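Local coordinates for protein MPT synthase subunit 2 (Burkholderia ambifaria, PDB 7L32) that probably serves as the catalytic large subunit of molybdopterin synthase, which inserts sulfur into precursor Z to make molybdopterin during molybdenum cofactor biosynthesis, at residues M57-L70 and A129-W143. Numbering follows the deposited sequence.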
ATOM      1  N   MET A  57      -2.757 -18.872  15.582  1.00 59.51           N
ATOM      2  CA  MET A  57      -2.667 -19.371  14.216  1.00 51.78           C
ATOM      3  C   MET A  57      -1.302 -20.014  14.011  1.00 54.48           C
ATOM      4  O   MET A  57      -0.269 -19.370  14.220  1.00 57.32           O
ATOM      5  CB  MET A  57      -2.896 -18.232  13.217  1.00 49.94           C
ATOM      6  CG  MET A  57      -2.723 -18.622  11.741  1.00 50.50           C
ATOM      7  SD  MET A  57      -2.745 -17.242  10.569  1.00 75.25           S
ATOM      8  CE  MET A  57      -3.735 -16.021  11.435  1.00 59.14           C
ATOM      9  N   GLU A  58      -1.303 -21.289  13.613  1.00 50.76           N
ATOM     10  CA  GLU A  58      -0.088 -22.002  13.243  1.00 45.43           C
ATOM     11  C   GLU A  58      -0.134 -22.203  11.733  1.00 39.08           C
ATOM     12  O   GLU A  58      -0.975 -22.961  11.234  1.00 43.54           O
ATOM     13  CB  GLU A  58       0.024 -23.338  13.972  1.00 46.96           C
ATOM     14  CG  GLU A  58       0.354 -23.216  15.449  1.00 62.22           C
ATOM     15  CD  GLU A  58       1.173 -24.381  15.951  1.00 62.03           C
ATOM     16  OE1 GLU A  58       1.972 -24.923  15.159  1.00 73.41           O
ATOM     17  OE2 GLU A  58       0.999 -24.774  17.125  1.00 79.51           O
ATOM     18  N   LEU A  59       0.777 -21.533  11.024  1.00 36.33           N
ATOM     19  CA  LEU A  59       0.892 -21.556   9.570  1.00 34.09           C
ATOM     20  C   LEU A  59       2.139 -22.325   9.162  1.00 39.37           C
ATOM     21  O   LEU A  59       3.208 -22.135   9.749  1.00 37.12           O
ATOM     22  CB  LEU A  59       1.015 -20.143   8.971  1.00 31.51           C
ATOM     23  CG  LEU A  59      -0.197 -19.439   8.383  1.00 50.39           C
ATOM     24  CD1 LEU A  59       0.253 -18.142   7.673  1.00 35.67           C
ATOM     25  CD2 LEU A  59      -0.931 -20.378   7.442  1.00 38.95           C
ATOM     26  N   GLU A  60       2.014 -23.144   8.118  1.00 33.76           N
ATOM     27  CA  GLU A  60       3.152 -23.846   7.544  1.00 33.71           C
ATOM     28  C   GLU A  60       3.089 -23.756   6.029  1.00 32.51           C
ATOM     29  O   GLU A  60       2.007 -23.727   5.438  1.00 31.61           O
ATOM     30  CB  GLU A  60       3.197 -25.326   7.987  1.00 38.65           C
ATOM     31  CG  GLU A  60       3.653 -25.557   9.432  1.00 50.96           C
ATOM     32  CD  GLU A  60       4.798 -24.643   9.873  1.00 65.75           C
ATOM     33  OE1 GLU A  60       5.750 -24.423   9.081  1.00 70.68           O
ATOM     34  OE2 GLU A  60       4.744 -24.133  11.017  1.00 66.98           O
ATOM     35  N   HIS A  61       4.260 -23.706   5.413  1.00 30.82           N
ATOM     36  CA  HIS A  61       4.400 -23.679   3.966  1.00 29.26           C
ATOM     37  C   HIS A  61       4.956 -25.024   3.508  1.00 30.66           C
ATOM     38  O   HIS A  61       5.241 -25.906   4.322  1.00 32.74           O
ATOM     39  CB  HIS A  61       5.314 -22.528   3.526  1.00 27.34           C
ATOM     40  CG  HIS A  61       6.751 -22.721   3.916  1.00 28.14           C
ATOM     41  ND1 HIS A  61       7.143 -22.943   5.219  1.00 30.80           N
ATOM     42  CD2 HIS A  61       7.883 -22.747   3.174  1.00 27.74           C
ATOM     43  CE1 HIS A  61       8.456 -23.087   5.266  1.00 35.92           C
ATOM     44  NE2 HIS A  61       8.930 -22.973   4.037  1.00 34.19           N
ATOM     45  N   TYR A  62       5.084 -25.185   2.182  1.00 29.76           N
ATOM     46  CA  TYR A  62       5.734 -26.346   1.576  1.00 33.95           C
ATOM     47  C   TYR A  62       7.123 -25.897   1.127  1.00 30.05           C
ATOM     48  O   TYR A  62       7.240 -25.189   0.114  1.00 28.73           O
ATOM     49  CB  TYR A  62       4.903 -26.856   0.389  1.00 30.90           C
ATOM     50  CG  TYR A  62       5.289 -28.222  -0.212  1.00 32.69           C
ATOM     51  CD1 TYR A  62       6.598 -28.688  -0.187  1.00 33.46           C
ATOM     52  CD2 TYR A  62       4.328 -29.018  -0.826  1.00 34.50           C
ATOM     53  CE1 TYR A  62       6.940 -29.926  -0.752  1.00 35.26           C
ATOM     54  CE2 TYR A  62       4.655 -30.252  -1.388  1.00 38.43           C
ATOM     55  CZ  TYR A  62       5.965 -30.699  -1.352  1.00 37.44           C
ATOM     56  OH  TYR A  62       6.296 -31.922  -1.912  1.00 42.47           O
ATOM     57  N   PRO A  63       8.188 -26.228   1.857  1.00 31.34           N
ATOM     58  CA  PRO A  63       9.512 -25.666   1.543  1.00 35.67           C
ATOM     59  C   PRO A  63       9.907 -25.862   0.085  1.00 39.12           C
ATOM     60  O   PRO A  63       9.786 -26.954  -0.471  1.00 37.95           O
ATOM     61  CB  PRO A  63      10.445 -26.426   2.494  1.00 41.97           C
ATOM     62  CG  PRO A  63       9.572 -26.754   3.647  1.00 38.72           C
ATOM     63  CD  PRO A  63       8.223 -27.065   3.070  1.00 36.52           C
ATOM     64  N   GLY A  64      10.347 -24.770  -0.545  1.00 41.22           N
ATOM     65  CA  GLY A  64      10.677 -24.790  -1.956  1.00 39.25           C
ATOM     66  C   GLY A  64       9.460 -24.567  -2.833  1.00 40.32           C
ATOM     67  O   GLY A  64       9.448 -23.653  -3.657  1.00 35.23           O
ATOM     68  N   MET A  65       8.432 -25.402  -2.657  1.00 36.04           N
ATOM     69  CA  MET A  65       7.206 -25.289  -3.449  1.00 33.30           C
ATOM     70  C   MET A  65       6.531 -23.928  -3.265  1.00 29.66           C
ATOM     71  O   MET A  65       6.156 -23.256  -4.241  1.00 27.99           O
ATOM     72  CB  MET A  65       6.262 -26.426  -3.040  1.00 42.45           C
ATOM     73  CG  MET A  65       4.841 -26.353  -3.584  1.00 41.31           C
ATOM     74  SD  MET A  65       4.627 -27.302  -5.113  1.00 76.70           S
ATOM     75  CE  MET A  65       4.935 -28.969  -4.548  1.00 46.12           C
ATOM     76  N   THR A  66       6.346 -23.506  -2.018  1.00 28.82           N
ATOM     77  CA  THR A  66       5.626 -22.257  -1.796  1.00 26.15           C
ATOM     78  C   THR A  66       6.418 -21.068  -2.336  1.00 24.53           C
ATOM     79  O   THR A  66       5.843 -20.175  -2.960  1.00 24.28           O
ATOM     80  CB  THR A  66       5.297 -22.079  -0.311  1.00 26.40           C
ATOM     81  OG1 THR A  66       4.552 -23.214   0.153  1.00 28.38           O
ATOM     82  CG2 THR A  66       4.432 -20.795  -0.087  1.00 24.40           C
ATOM     83  N   GLU A  67       7.740 -21.049  -2.123  1.00 27.49           N
ATOM     84  CA  GLU A  67       8.555 -19.956  -2.665  1.00 25.10           C
ATOM     85  C   GLU A  67       8.444 -19.886  -4.184  1.00 28.31           C
ATOM     86  O   GLU A  67       8.287 -18.798  -4.753  1.00 29.03           O
ATOM     87  CB  GLU A  67      10.022 -20.132  -2.258  1.00 32.20           C
ATOM     88  CG  GLU A  67      10.319 -19.817  -0.789  1.00 36.12           C
ATOM     89  CD  GLU A  67      10.296 -21.042   0.122  1.00 38.81           C
ATOM     90  OE1 GLU A  67       9.671 -22.076  -0.225  1.00 33.88           O
ATOM     91  OE2 GLU A  67      10.900 -20.956   1.211  1.00 40.15           O
ATOM     92  N   LYS A  68       8.493 -21.041  -4.861  1.00 29.59           N
ATOM     93  CA  LYS A  68       8.376 -21.036  -6.317  1.00 28.62           C
ATOM     94  C   LYS A  68       7.026 -20.489  -6.770  1.00 28.31           C
ATOM     95  O   LYS A  68       6.949 -19.778  -7.780  1.00 26.18           O
ATOM     96  CB  LYS A  68       8.612 -22.445  -6.865  1.00 32.32           C
ATOM     97  CG  LYS A  68      10.091 -22.797  -6.901  1.00 41.44           C
ATOM     98  CD  LYS A  68      10.344 -24.212  -7.403  1.00 56.41           C
ATOM     99  CE  LYS A  68      11.792 -24.623  -7.168  1.00 66.00           C
ATOM    100  NZ  LYS A  68      12.054 -25.012  -5.742  1.00 73.10           N
ATOM    101  N   ALA A  69       5.952 -20.796  -6.036  1.00 24.49           N
ATOM    102  CA  ALA A  69       4.643 -20.233  -6.374  1.00 24.17           C
ATOM    103  C   ALA A  69       4.639 -18.717  -6.214  1.00 24.70           C
ATOM    104  O   ALA A  69       4.071 -17.984  -7.045  1.00 22.05           O
ATOM    105  CB  ALA A  69       3.558 -20.861  -5.490  1.00 25.94           C
ATOM    106  N   LEU A  70       5.266 -18.223  -5.147  1.00 21.90           N
ATOM    107  CA  LEU A  70       5.333 -16.773  -4.954  1.00 21.71           C
ATOM    108  C   LEU A  70       6.154 -16.110  -6.059  1.00 27.28           C
ATOM    109  O   LEU A  70       5.815 -15.009  -6.522  1.00 23.23           O
ATOM    110  CB  LEU A  70       5.914 -16.455  -3.578  1.00 22.66           C
ATOM    111  CG  LEU A  70       5.093 -16.886  -2.353  1.00 24.64           C
ATOM    112  CD1 LEU A  70       5.872 -16.603  -1.074  1.00 24.20           C
ATOM    113  CD2 LEU A  70       3.702 -16.186  -2.320  1.00 23.20           C
ATOM    114  N   ALA A 129      -1.146 -19.482  -3.262  1.00 27.73           N
ATOM    115  CA  ALA A 129       0.123 -19.891  -2.645  1.00 24.97           C
ATOM    116  C   ALA A 129      -0.111 -21.013  -1.632  1.00 26.39           C
ATOM    117  O   ALA A 129      -0.992 -20.892  -0.771  1.00 25.75           O
ATOM    118  CB  ALA A 129       0.812 -18.707  -1.958  1.00 28.69           C
ATOM    119  N   PRO A 130       0.651 -22.119  -1.698  1.00 27.56           N
ATOM    120  CA  PRO A 130       0.407 -23.250  -0.783  1.00 29.13           C
ATOM    121  C   PRO A 130       0.808 -22.980   0.658  1.00 28.18           C
ATOM    122  O   PRO A 130       2.000 -22.948   0.990  1.00 29.01           O
ATOM    123  CB  PRO A 130       1.254 -24.385  -1.376  1.00 32.23           C
ATOM    124  CG  PRO A 130       1.559 -23.960  -2.778  1.00 33.98           C
ATOM    125  CD  PRO A 130       1.633 -22.454  -2.739  1.00 28.70           C
ATOM    126  N   PHE A 131      -0.193 -22.812   1.520  1.00 28.20           N
ATOM    127  CA  PHE A 131      -0.015 -22.684   2.960  1.00 28.91           C
ATOM    128  C   PHE A 131      -1.067 -23.544   3.633  1.00 28.46           C
ATOM    129  O   PHE A 131      -2.137 -23.776   3.063  1.00 31.21           O
ATOM    130  CB  PHE A 131      -0.186 -21.236   3.455  1.00 26.26           C
ATOM    131  CG  PHE A 131       0.959 -20.338   3.106  1.00 27.25           C
ATOM    132  CD1 PHE A 131       2.098 -20.303   3.896  1.00 25.53           C
ATOM    133  CD2 PHE A 131       0.895 -19.527   1.981  1.00 26.89           C
ATOM    134  CE1 PHE A 131       3.163 -19.462   3.575  1.00 27.42           C
ATOM    135  CE2 PHE A 131       1.947 -18.702   1.646  1.00 28.44           C
ATOM    136  CZ  PHE A 131       3.086 -18.665   2.446  1.00 27.95           C
ATOM    137  N   TRP A 132      -0.774 -23.970   4.869  1.00 31.81           N
ATOM    138  CA  TRP A 132      -1.668 -24.801   5.665  1.00 33.24           C
ATOM    139  C   TRP A 132      -1.771 -24.245   7.074  1.00 35.63           C
ATOM    140  O   TRP A 132      -0.781 -23.765   7.631  1.00 36.80           O
ATOM    141  CB  TRP A 132      -1.182 -26.266   5.731  1.00 31.95           C
ATOM    142  CG  TRP A 132      -1.311 -26.996   4.419  1.00 29.64           C
ATOM    143  CD1 TRP A 132      -2.315 -27.854   4.058  1.00 32.97           C
ATOM    144  CD2 TRP A 132      -0.428 -26.911   3.285  1.00 33.10           C
ATOM    145  NE1 TRP A 132      -2.099 -28.325   2.780  1.00 37.59           N
ATOM    146  CE2 TRP A 132      -0.954 -27.759   2.281  1.00 36.15           C
ATOM    147  CE3 TRP A 132       0.760 -26.215   3.023  1.00 28.00           C
ATOM    148  CZ2 TRP A 132      -0.330 -27.930   1.038  1.00 36.66           C
ATOM    149  CZ3 TRP A 132       1.372 -26.377   1.772  1.00 27.95           C
ATOM    150  CH2 TRP A 132       0.827 -27.230   0.803  1.00 31.40           C
ATOM    151  N   LYS A 133      -2.967 -24.352   7.656  1.00 35.82           N
ATOM    152  CA  LYS A 133      -3.253 -23.918   9.014  1.00 38.92           C
ATOM    153  C   LYS A 133      -3.541 -25.135   9.878  1.00 40.81           C
ATOM    154  O   LYS A 133      -4.245 -26.052   9.449  1.00 41.35           O
ATOM    155  CB  LYS A 133      -4.474 -22.986   9.057  1.00 41.73           C
ATOM    156  CG  LYS A 133      -4.176 -21.544   9.396  1.00 59.67           C
ATOM    157  CD  LYS A 133      -5.464 -20.719   9.413  1.00 55.46           C
ATOM    158  CE  LYS A 133      -6.488 -21.284  10.387  1.00 68.60           C
ATOM    159  NZ  LYS A 133      -6.206 -20.939  11.819  1.00 65.01           N
ATOM    160  N   LYS A 134      -2.988 -25.149  11.084  1.00 45.78           N
ATOM    161  CA  LYS A 134      -3.251 -26.244  12.008  1.00 44.60           C
ATOM    162  C   LYS A 134      -4.602 -26.029  12.678  1.00 52.75           C
ATOM    163  O   LYS A 134      -4.898 -24.928  13.150  1.00 50.71           O
ATOM    164  CB  LYS A 134      -2.147 -26.344  13.058  1.00 48.48           C
ATOM    165  CG  LYS A 134      -2.192 -27.649  13.863  1.00 56.86           C
ATOM    166  CD  LYS A 134      -1.240 -27.631  15.046  1.00 61.56           C
ATOM    167  CE  LYS A 134      -1.787 -26.767  16.171  1.00 73.24           C
ATOM    168  NZ  LYS A 134      -1.061 -26.975  17.459  1.00 79.05           N
ATOM    169  N   GLU A 135      -5.428 -27.076  12.711  1.00 50.09           N
ATOM    170  CA  GLU A 135      -6.721 -27.019  13.383  1.00 55.48           C
ATOM    171  C   GLU A 135      -6.956 -28.307  14.149  1.00 70.39           C
ATOM    172  O   GLU A 135      -6.590 -29.389  13.683  1.00 61.62           O
ATOM    173  CB  GLU A 135      -7.864 -26.775  12.389  1.00 66.43           C
ATOM    174  CG  GLU A 135      -7.894 -25.345  11.867  1.00 71.54           C
ATOM    175  CD  GLU A 135      -8.940 -25.115  10.792  1.00 77.86           C
ATOM    176  OE1 GLU A 135      -9.657 -26.075  10.431  1.00 80.96           O
ATOM    177  OE2 GLU A 135      -9.041 -23.965  10.306  1.00 77.56           O
ATOM    178  N   THR A 136      -7.570 -28.187  15.321  1.00 76.70           N
ATOM    179  CA  THR A 136      -7.883 -29.338  16.160  1.00 88.84           C
ATOM    180  C   THR A 136      -9.320 -29.767  15.874  1.00 93.53           C
ATOM    181  O   THR A 136     -10.271 -29.096  16.288  1.00100.09           O
ATOM    182  CB  THR A 136      -7.685 -29.010  17.639  1.00 91.05           C
ATOM    183  OG1 THR A 136      -6.435 -28.333  17.815  1.00 91.22           O
ATOM    184  CG2 THR A 136      -7.672 -30.292  18.462  1.00 91.72           C
ATOM    185  N   THR A 137      -9.467 -30.886  15.157  1.00 97.79           N
ATOM    186  CA  THR A 137     -10.748 -31.475  14.780  1.00 98.41           C
ATOM    187  C   THR A 137     -11.106 -32.568  15.785  1.00101.35           C
ATOM    188  O   THR A 137     -10.301 -32.855  16.683  1.00 99.19           O
ATOM    189  CB  THR A 137     -10.671 -32.031  13.350  1.00100.60           C
ATOM    190  OG1 THR A 137      -9.916 -33.249  13.338  1.00 97.67           O
ATOM    191  CG2 THR A 137     -10.016 -31.021  12.416  1.00 85.62           C
ATOM    192  N   PRO A 138     -12.296 -33.183  15.703  1.00107.32           N
ATOM    193  CA  PRO A 138     -12.591 -34.298  16.625  1.00112.34           C
ATOM    194  C   PRO A 138     -11.613 -35.458  16.517  1.00108.21           C
ATOM    195  O   PRO A 138     -11.291 -36.086  17.535  1.00101.10           O
ATOM    196  CB  PRO A 138     -14.018 -34.715  16.227  1.00115.19           C
ATOM    197  CG  PRO A 138     -14.273 -34.062  14.894  1.00114.45           C
ATOM    198  CD  PRO A 138     -13.494 -32.793  14.940  1.00111.63           C
ATOM    199  N   ASP A 139     -11.133 -35.763  15.310  1.00107.33           N
ATOM    200  CA  ASP A 139     -10.114 -36.798  15.167  1.00102.02           C
ATOM    201  C   ASP A 139      -8.820 -36.390  15.862  1.00 97.53           C
ATOM    202  O   ASP A 139      -8.128 -37.229  16.451  1.00 98.35           O
ATOM    203  CB  ASP A 139      -9.862 -37.086  13.685  1.00 93.17           C
ATOM    204  N   GLY A 140      -8.488 -35.110  15.819  1.00 86.17           N
ATOM    205  CA  GLY A 140      -7.252 -34.618  16.385  1.00 77.85           C
ATOM    206  C   GLY A 140      -6.724 -33.474  15.543  1.00 73.14           C
ATOM    207  O   GLY A 140      -7.447 -32.905  14.733  1.00 81.40           O
ATOM    208  N   GLU A 141      -5.448 -33.158  15.751  1.00 70.85           N
ATOM    209  CA  GLU A 141      -4.818 -32.051  15.041  1.00 68.54           C
ATOM    210  C   GLU A 141      -4.683 -32.368  13.557  1.00 62.82           C
ATOM    211  O   GLU A 141      -4.160 -33.422  13.179  1.00 54.68           O
ATOM    212  CB  GLU A 141      -3.446 -31.749  15.638  1.00 70.35           C
ATOM    213  CG  GLU A 141      -3.485 -31.028  16.974  1.00 84.86           C
ATOM    214  CD  GLU A 141      -2.136 -30.440  17.344  1.00 91.68           C
ATOM    215  OE1 GLU A 141      -1.125 -30.854  16.733  1.00 94.19           O
ATOM    216  OE2 GLU A 141      -2.089 -29.564  18.234  1.00 89.29           O
ATOM    217  N   ARG A 142      -5.154 -31.450  12.715  1.00 53.27           N
ATOM    218  CA  ARG A 142      -5.045 -31.574  11.271  1.00 52.60           C
ATOM    219  C   ARG A 142      -4.501 -30.286  10.667  1.00 50.04           C
ATOM    220  O   ARG A 142      -4.563 -29.206  11.266  1.00 47.32           O
ATOM    221  CB  ARG A 142      -6.395 -31.911  10.624  1.00 54.95           C
ATOM    222  CG  ARG A 142      -7.008 -33.246  11.029  1.00 59.04           C
ATOM    223  CD  ARG A 142      -6.139 -34.423  10.592  1.00 58.40           C
ATOM    224  NE  ARG A 142      -6.701 -35.710  10.987  1.00 64.08           N
ATOM    225  CZ  ARG A 142      -6.340 -36.410  12.056  1.00 65.73           C
ATOM    226  NH1 ARG A 142      -5.397 -35.983  12.879  1.00 61.77           N
ATOM    227  NH2 ARG A 142      -6.936 -37.573  12.299  1.00 65.67           N
ATOM    228  N   TRP A 143      -3.964 -30.418   9.460  1.00 45.99           N
ATOM    229  CA  TRP A 143      -3.456 -29.293   8.691  1.00 43.10           C
ATOM    230  C   TRP A 143      -4.426 -29.038   7.548  1.00 49.02           C
ATOM    231  O   TRP A 143      -4.627 -29.912   6.696  1.00 52.68           O
ATOM    232  CB  TRP A 143      -2.046 -29.585   8.179  1.00 40.94           C
ATOM    233  CG  TRP A 143      -1.048 -29.587   9.283  1.00 43.74           C
ATOM    234  CD1 TRP A 143      -0.586 -30.671   9.971  1.00 46.68           C
ATOM    235  CD2 TRP A 143      -0.398 -28.443   9.847  1.00 45.67           C
ATOM    236  NE1 TRP A 143       0.316 -30.272  10.928  1.00 50.46           N
ATOM    237  CE2 TRP A 143       0.450 -28.910  10.873  1.00 46.67           C
ATOM    238  CE3 TRP A 143      -0.451 -27.071   9.586  1.00 44.62           C
ATOM    239  CZ2 TRP A 143       1.242 -28.055  11.636  1.00 47.82           C
ATOM    240  CZ3 TRP A 143       0.339 -26.217  10.347  1.00 45.93           C
ATOM    241  CH2 TRP A 143       1.170 -26.716  11.363  1.00 52.59           C
TER
HETATM  242  O   HOH W   1      -4.079 -22.513  13.090  1.00 44.77           O
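A helix side chain grips the backbone of the other segment: Thr66 OG1 donates to Pro130 O at 2.7 Å, in the carbonyl plane, and accepts from Tyr62 N, tying the first turn of helix 65-80 to the backbone at Pro130. The two strands, 57-61 and 131-136, are the central pair of the antiparallel four-stranded sheet of this MoaE fold, flanked by 93-95 and 141-145. Glu60 and Trp132 form a hydrogen-bonded pair (Glu60 N to Trp132 O 2.9 Å, Trp132 N to Glu60 O 2.8 Å), and Lys134 N reaches Glu58 O. With CG2 anti to the backbone N (chi1 -56° sets OG1 beside it), Thr66 lays this methyl over a face of Phe131, a CH-pi contact 4.0 Å from the ring centroid; His90 stacks on the same ring. Pro130 CD packs on Ala69 CB. On the sheet face of Glu60 and Trp132, Trp143 CH2 comes obliquely to 3.4 Å from Glu60 CG, the carboxylate and indole planes 79° apart, while Lys134 CB lies over one indole face, toward the rim. Glu58 and Lys134 run side by side, and Lys134 NZ bridges two carboxylates, meeting Glu141 OE2 at 2.9 Å and Glu58 OE2 at 3.0 Å, both from above the carboxylate plane.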